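Local atomic coordinates of ethyl acetate hydrolase (Pseudomonas veronii, PDB entry 5EFZ), a protein that hydrolyses ethyl acetate to ethanol and acetate, an esterase step in the bacterial degradation of short-chain methyl ketones such as 2-butanone. Residues A161-A175 with A289-I302. Numbering follows the deposited sequence.
Sequences AVRYPDFVKRAAAIA and ALGRIKAKTYVMPI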
loop_
_atom_site.group_PDB
_atom_site.type_symbol
_atom_site.label_atom_id
_atom_site.label_comp_id
_atom_site.label_asym_id
_atom_site.label_seq_id
_atom_site.Cartn_x
_atom_site.Cartn_y
_atom_site.Cartn_z
ATOM N N ALA A 161 12.354 6.599 25.585
ATOM C CA ALA A 161 13.772 6.998 25.528
ATOM C C ALA A 161 13.942 8.509 25.543
ATOM O O ALA A 161 14.982 9.007 25.976
ATOM C CB ALA A 161 14.452 6.402 24.287
ATOM N N VAL A 162 12.933 9.241 25.052
ATOM C CA VAL A 162 12.999 10.711 25.007
ATOM C C VAL A 162 12.476 11.319 26.318
ATOM O O VAL A 162 13.047 12.273 26.839
ATOM C CB VAL A 162 12.187 11.296 23.802
ATOM C CG1 VAL A 162 12.025 12.832 23.917
ATOM C CG2 VAL A 162 12.863 10.942 22.487
ATOM N N ARG A 163 11.402 10.754 26.851
ATOM C CA ARG A 163 10.714 11.336 28.004
ATOM C C ARG A 163 11.454 11.084 29.318
ATOM O O ARG A 163 11.494 11.953 30.211
ATOM C CB ARG A 163 9.276 10.779 28.090
ATOM C CG ARG A 163 8.428 11.385 29.198
ATOM C CD ARG A 163 7.071 10.718 29.332
ATOM N NE ARG A 163 6.164 11.126 28.271
ATOM C CZ ARG A 163 5.019 11.762 28.469
ATOM N NH1 ARG A 163 4.611 12.065 29.704
ATOM N NH2 ARG A 163 4.294 12.110 27.425
ATOM N N TYR A 164 12.055 9.901 29.431
ATOM C CA TYR A 164 12.830 9.536 30.605
ATOM C C TYR A 164 14.232 9.031 30.238
ATOM O O TYR A 164 14.535 7.835 30.372
ATOM C CB TYR A 164 12.089 8.469 31.407
ATOM C CG TYR A 164 10.685 8.828 31.817
ATOM C CD1 TYR A 164 9.596 8.217 31.215
ATOM C CD2 TYR A 164 10.448 9.745 32.832
ATOM C CE1 TYR A 164 8.324 8.510 31.589
ATOM C CE2 TYR A 164 9.151 10.057 33.217
ATOM C CZ TYR A 164 8.102 9.436 32.584
ATOM O OH TYR A 164 6.817 9.717 32.949
ATOM N N PRO A 165 15.097 9.934 29.770
ATOM C CA PRO A 165 16.297 9.411 29.095
ATOM C C PRO A 165 17.258 8.618 29.977
ATOM O O PRO A 165 17.848 7.657 29.491
ATOM C CB PRO A 165 16.972 10.670 28.543
ATOM C CG PRO A 165 16.294 11.819 29.171
ATOM C CD PRO A 165 14.956 11.391 29.636
ATOM N N ASP A 166 17.407 8.982 31.242
ATOM C CA ASP A 166 18.242 8.181 32.143
ATOM C C ASP A 166 17.632 6.824 32.550
ATOM O O ASP A 166 18.338 5.866 32.887
ATOM C CB ASP A 166 18.535 8.987 33.415
ATOM C CG ASP A 166 19.572 10.078 33.185
ATOM O OD1 ASP A 166 20.633 9.793 32.580
ATOM O OD2 ASP A 166 19.316 11.226 33.587
ATOM N N PHE A 167 16.316 6.746 32.522
ATOM C CA PHE A 167 15.605 5.560 32.960
ATOM C C PHE A 167 15.839 4.392 31.982
ATOM O O PHE A 167 15.858 3.228 32.383
ATOM C CB PHE A 167 14.106 5.900 33.055
ATOM C CG PHE A 167 13.310 5.028 34.001
ATOM C CD1 PHE A 167 12.798 3.799 33.583
ATOM C CD2 PHE A 167 13.023 5.470 35.286
ATOM C CE1 PHE A 167 12.001 3.009 34.462
ATOM C CE2 PHE A 167 12.249 4.697 36.167
ATOM C CZ PHE A 167 11.737 3.465 35.749
ATOM N N VAL A 168 15.994 4.713 30.695
ATOM C CA VAL A 168 16.053 3.697 29.653
ATOM C C VAL A 168 17.520 3.442 29.296
ATOM O O VAL A 168 18.179 4.303 28.704
ATOM C CB VAL A 168 15.225 4.141 28.405
ATOM C CG1 VAL A 168 15.240 3.072 27.295
ATOM C CG2 VAL A 168 13.769 4.495 28.831
ATOM N N LYS A 169 18.043 2.279 29.684
ATOM C CA LYS A 169 19.471 2.019 29.431
ATOM C C LYS A 169 19.719 1.589 27.980
ATOM O O LYS A 169 20.810 1.852 27.438
ATOM C CB LYS A 169 20.017 0.958 30.396
ATOM C CG LYS A 169 19.867 1.326 31.885
ATOM C CD LYS A 169 20.442 2.729 32.139
ATOM C CE LYS A 169 20.375 3.100 33.613
ATOM N NZ LYS A 169 20.904 4.473 33.910
ATOM N N ARG A 170 18.737 0.912 27.387
ATOM C CA ARG A 170 18.845 0.382 26.014
ATOM C C ARG A 170 17.473 0.450 25.407
ATOM O O ARG A 170 16.509 0.245 26.120
ATOM C CB ARG A 170 19.329 -1.071 25.994
ATOM C CG ARG A 170 20.687 -1.287 26.657
ATOM C CD ARG A 170 20.990 -2.782 26.720
ATOM N NE ARG A 170 22.231 -3.020 27.463
ATOM C CZ ARG A 170 22.310 -3.089 28.790
ATOM N NH1 ARG A 170 21.220 -2.926 29.542
ATOM N NH2 ARG A 170 23.493 -3.295 29.365
ATOM N N ALA A 171 17.391 0.710 24.099
ATOM C CA ALA A 171 16.118 0.798 23.412
ATOM C C ALA A 171 16.236 0.059 22.089
ATOM O O ALA A 171 17.238 0.179 21.376
ATOM C CB ALA A 171 15.709 2.274 23.186
ATOM N N ALA A 172 15.223 -0.733 21.780
ATOM C CA ALA A 172 15.152 -1.399 20.492
ATOM C C ALA A 172 13.808 -1.076 19.858
ATOM O O ALA A 172 12.731 -1.523 20.324
ATOM C CB ALA A 172 15.357 -2.921 20.631
ATOM N N ALA A 173 13.874 -0.298 18.781
ATOM C CA ALA A 173 12.668 0.156 18.077
ATOM C C ALA A 173 12.506 -0.623 16.802
ATOM O O ALA A 173 13.217 -0.367 15.817
ATOM C CB ALA A 173 12.731 1.642 17.785
ATOM N N ILE A 174 11.614 -1.612 16.834
ATOM C CA ILE A 174 11.403 -2.492 15.683
ATOM C C ILE A 174 10.223 -2.017 14.838
ATOM O O ILE A 174 9.118 -1.842 15.364
ATOM C CB ILE A 174 11.132 -3.920 16.120
ATOM C CG1 ILE A 174 12.230 -4.429 17.096
ATOM C CG2 ILE A 174 11.038 -4.824 14.898
ATOM C CD1 ILE A 174 11.769 -5.640 17.908
ATOM N N ALA A 175 10.474 -1.786 13.545
ATOM C CA ALA A 175 9.423 -1.479 12.596
ATOM C C ALA A 175 8.487 -0.351 13.083
ATOM O O ALA A 175 7.259 -0.481 13.067
ATOM C CB ALA A 175 8.636 -2.761 12.288
ATOM N N ALA A 289 14.581 16.503 20.110
ATOM C CA ALA A 289 13.973 15.412 20.872
ATOM C C ALA A 289 14.808 14.138 20.827
ATOM O O ALA A 289 15.055 13.520 21.864
ATOM C CB ALA A 289 12.554 15.105 20.344
ATOM N N LEU A 290 15.194 13.709 19.624
ATOM C CA LEU A 290 15.989 12.493 19.502
ATOM C C LEU A 290 17.398 12.669 20.090
ATOM O O LEU A 290 18.015 11.695 20.531
ATOM C CB LEU A 290 16.087 12.048 18.033
ATOM C CG LEU A 290 14.738 11.603 17.462
ATOM C CD1 LEU A 290 14.857 11.189 15.977
ATOM C CD2 LEU A 290 14.100 10.460 18.282
ATOM N N GLY A 291 17.898 13.899 20.080
ATOM C CA GLY A 291 19.192 14.214 20.677
ATOM C C GLY A 291 19.209 14.049 22.188
ATOM O O GLY A 291 20.293 13.965 22.790
ATOM N N ARG A 292 18.026 14.021 22.810
ATOM C CA ARG A 292 17.895 13.785 24.263
ATOM C C ARG A 292 18.139 12.317 24.660
ATOM O O ARG A 292 18.374 12.012 25.839
ATOM C CB ARG A 292 16.491 14.193 24.748
ATOM C CG ARG A 292 16.320 15.683 24.937
ATOM C CD ARG A 292 14.853 16.088 25.125
ATOM N NE ARG A 292 14.141 15.282 26.116
ATOM C CZ ARG A 292 13.061 15.697 26.780
ATOM N NH1 ARG A 292 12.586 16.931 26.589
ATOM N NH2 ARG A 292 12.476 14.893 27.664
ATOM N N ILE A 293 18.049 11.416 23.693
ATOM C CA ILE A 293 18.121 9.997 23.994
ATOM C C ILE A 293 19.516 9.630 24.504
ATOM O O ILE A 293 20.501 9.943 23.862
ATOM C CB ILE A 293 17.773 9.147 22.762
ATOM C CG1 ILE A 293 16.308 9.378 22.382
ATOM C CG2 ILE A 293 18.094 7.673 23.057
ATOM C CD1 ILE A 293 15.874 8.588 21.147
ATOM N N LYS A 294 19.587 9.000 25.677
ATOM C CA LYS A 294 20.847 8.502 26.224
ATOM C C LYS A 294 20.989 6.978 26.096
ATOM O O LYS A 294 22.105 6.432 26.196
ATOM C CB LYS A 294 20.972 8.901 27.701
ATOM C CG LYS A 294 21.064 10.410 27.893
ATOM C CD LYS A 294 21.088 10.815 29.357
ATOM C CE LYS A 294 22.399 10.534 29.998
ATOM N NZ LYS A 294 22.447 11.151 31.359
ATOM N N ALA A 295 19.860 6.302 25.897
ATOM C CA ALA A 295 19.829 4.842 25.756
ATOM C C ALA A 295 20.681 4.380 24.595
ATOM O O ALA A 295 20.651 4.994 23.529
ATOM C CB ALA A 295 18.378 4.330 25.534
ATOM N N LYS A 296 21.397 3.273 24.779
ATOM C CA LYS A 296 21.985 2.573 23.628
ATOM C C LYS A 296 20.859 2.064 22.779
ATOM O O LYS A 296 20.062 1.216 23.219
ATOM C CB LYS A 296 22.898 1.420 24.088
ATOM C CG LYS A 296 23.631 0.662 22.948
ATOM C CD LYS A 296 24.589 1.590 22.217
ATOM C CE LYS A 296 25.228 0.929 20.980
ATOM N NZ LYS A 296 26.073 1.886 20.177
ATOM N N THR A 297 20.752 2.570 21.548
ATOM C CA THR A 297 19.549 2.318 20.751
ATOM C C THR A 297 19.804 1.616 19.408
ATOM O O THR A 297 20.665 2.046 18.642
ATOM C CB THR A 297 18.819 3.661 20.455
ATOM O OG1 THR A 297 18.570 4.340 21.689
ATOM C CG2 THR A 297 17.504 3.427 19.723
ATOM N N TYR A 298 19.067 0.534 19.157
ATOM C CA TYR A 298 19.033 -0.136 17.846
ATOM C C TYR A 298 17.738 0.242 17.120
ATOM O O TYR A 298 16.627 0.060 17.654
ATOM C CB TYR A 298 19.095 -1.673 17.991
ATOM C CG TYR A 298 20.454 -2.250 18.320
ATOM C CD1 TYR A 298 21.538 -1.428 18.606
ATOM C CD2 TYR A 298 20.644 -3.626 18.365
ATOM C CE1 TYR A 298 22.789 -1.974 18.931
ATOM C CE2 TYR A 298 21.888 -4.181 18.685
ATOM C CZ TYR A 298 22.938 -3.353 18.961
ATOM O OH TYR A 298 24.153 -3.901 19.273
ATOM N N VAL A 299 17.886 0.783 15.909
ATOM C CA VAL A 299 16.756 1.143 15.063
ATOM C C VAL A 299 16.637 0.038 14.021
ATOM O O VAL A 299 17.593 -0.202 13.259
ATOM C CB VAL A 299 16.973 2.513 14.375
ATOM C CG1 VAL A 299 15.781 2.847 13.426
ATOM C CG2 VAL A 299 17.215 3.625 15.418
ATOM N N MET A 300 15.518 -0.673 14.048
ATOM C CA MET A 300 15.394 -1.929 13.298
ATOM C C MET A 300 14.121 -1.986 12.460
ATOM O O MET A 300 13.172 -2.681 12.799
ATOM C CB MET A 300 15.463 -3.131 14.280
ATOM C CG MET A 300 16.783 -3.105 15.126
ATOM S SD MET A 300 16.902 -4.526 16.229
ATOM C CE MET A 300 17.078 -5.831 15.083
ATOM N N PRO A 301 14.121 -1.268 11.332
ATOM C CA PRO A 301 12.991 -1.448 10.411
ATOM C C PRO A 301 13.017 -2.850 9.790
ATOM O O PRO A 301 14.069 -3.490 9.809
ATOM C CB PRO A 301 13.244 -0.389 9.334
ATOM C CG PRO A 301 14.792 -0.257 9.304
ATOM C CD PRO A 301 15.167 -0.378 10.789
ATOM N N ILE A 302 11.889 -3.289 9.235
ATOM C CA ILE A 302 11.824 -4.543 8.496
ATOM C C ILE A 302 11.989 -4.159 7.037
ATOM O O ILE A 302 11.356 -3.203 6.590
ATOM C CB ILE A 302 10.505 -5.284 8.776
ATOM C CG1 ILE A 302 10.531 -5.782 10.254
ATOM C CG2 ILE A 302 10.256 -6.433 7.735
ATOM C CD1 ILE A 302 9.184 -6.299 10.785
HETATM O O HOH W 1 17.303 7.591 26.700
#
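The carbonyl oxygen of V162, in the last turn of helix 152-163, is gripped by the guanidinium of R292: NH2 reaches V162 O at 2.8 Å, 25° out of the guanidinium plane, and NE adds a weak bond. A bend at chi3 (49°) turns the R292 guanidinium back over V162, and V162 CG1 lies over one face of that group. The other methyl, V162 CG2, packs 3.8 Å from I293 CG1. One water bridges the helix end and the loops before the strands, donating to A161 O and P165 O and accepting from K294 N. Further out, K294 NZ meets the syn lone pair of D166 OD1 in a 2.6 Å salt bridge. Strands 170-174 and 296-300, neighbours in the central alpha/beta-hydrolase sheet, then run parallel, their axes 9° apart, through a ladder from K296 N–K169 O (3.1 Å) to A175 N–M300 O (2.9 Å). A171 CB sits 3.8 Å from T297 OG1, a hydroxyl that donates to A295 O. Past the strand ends A175 CB packs on I302 CD1, close to D305 and H334, the inferred catalytic acid and histidine. Charged and water-mediated bonds thus join helix end and loops, while a continuous row of backbone bonds sets the strand register.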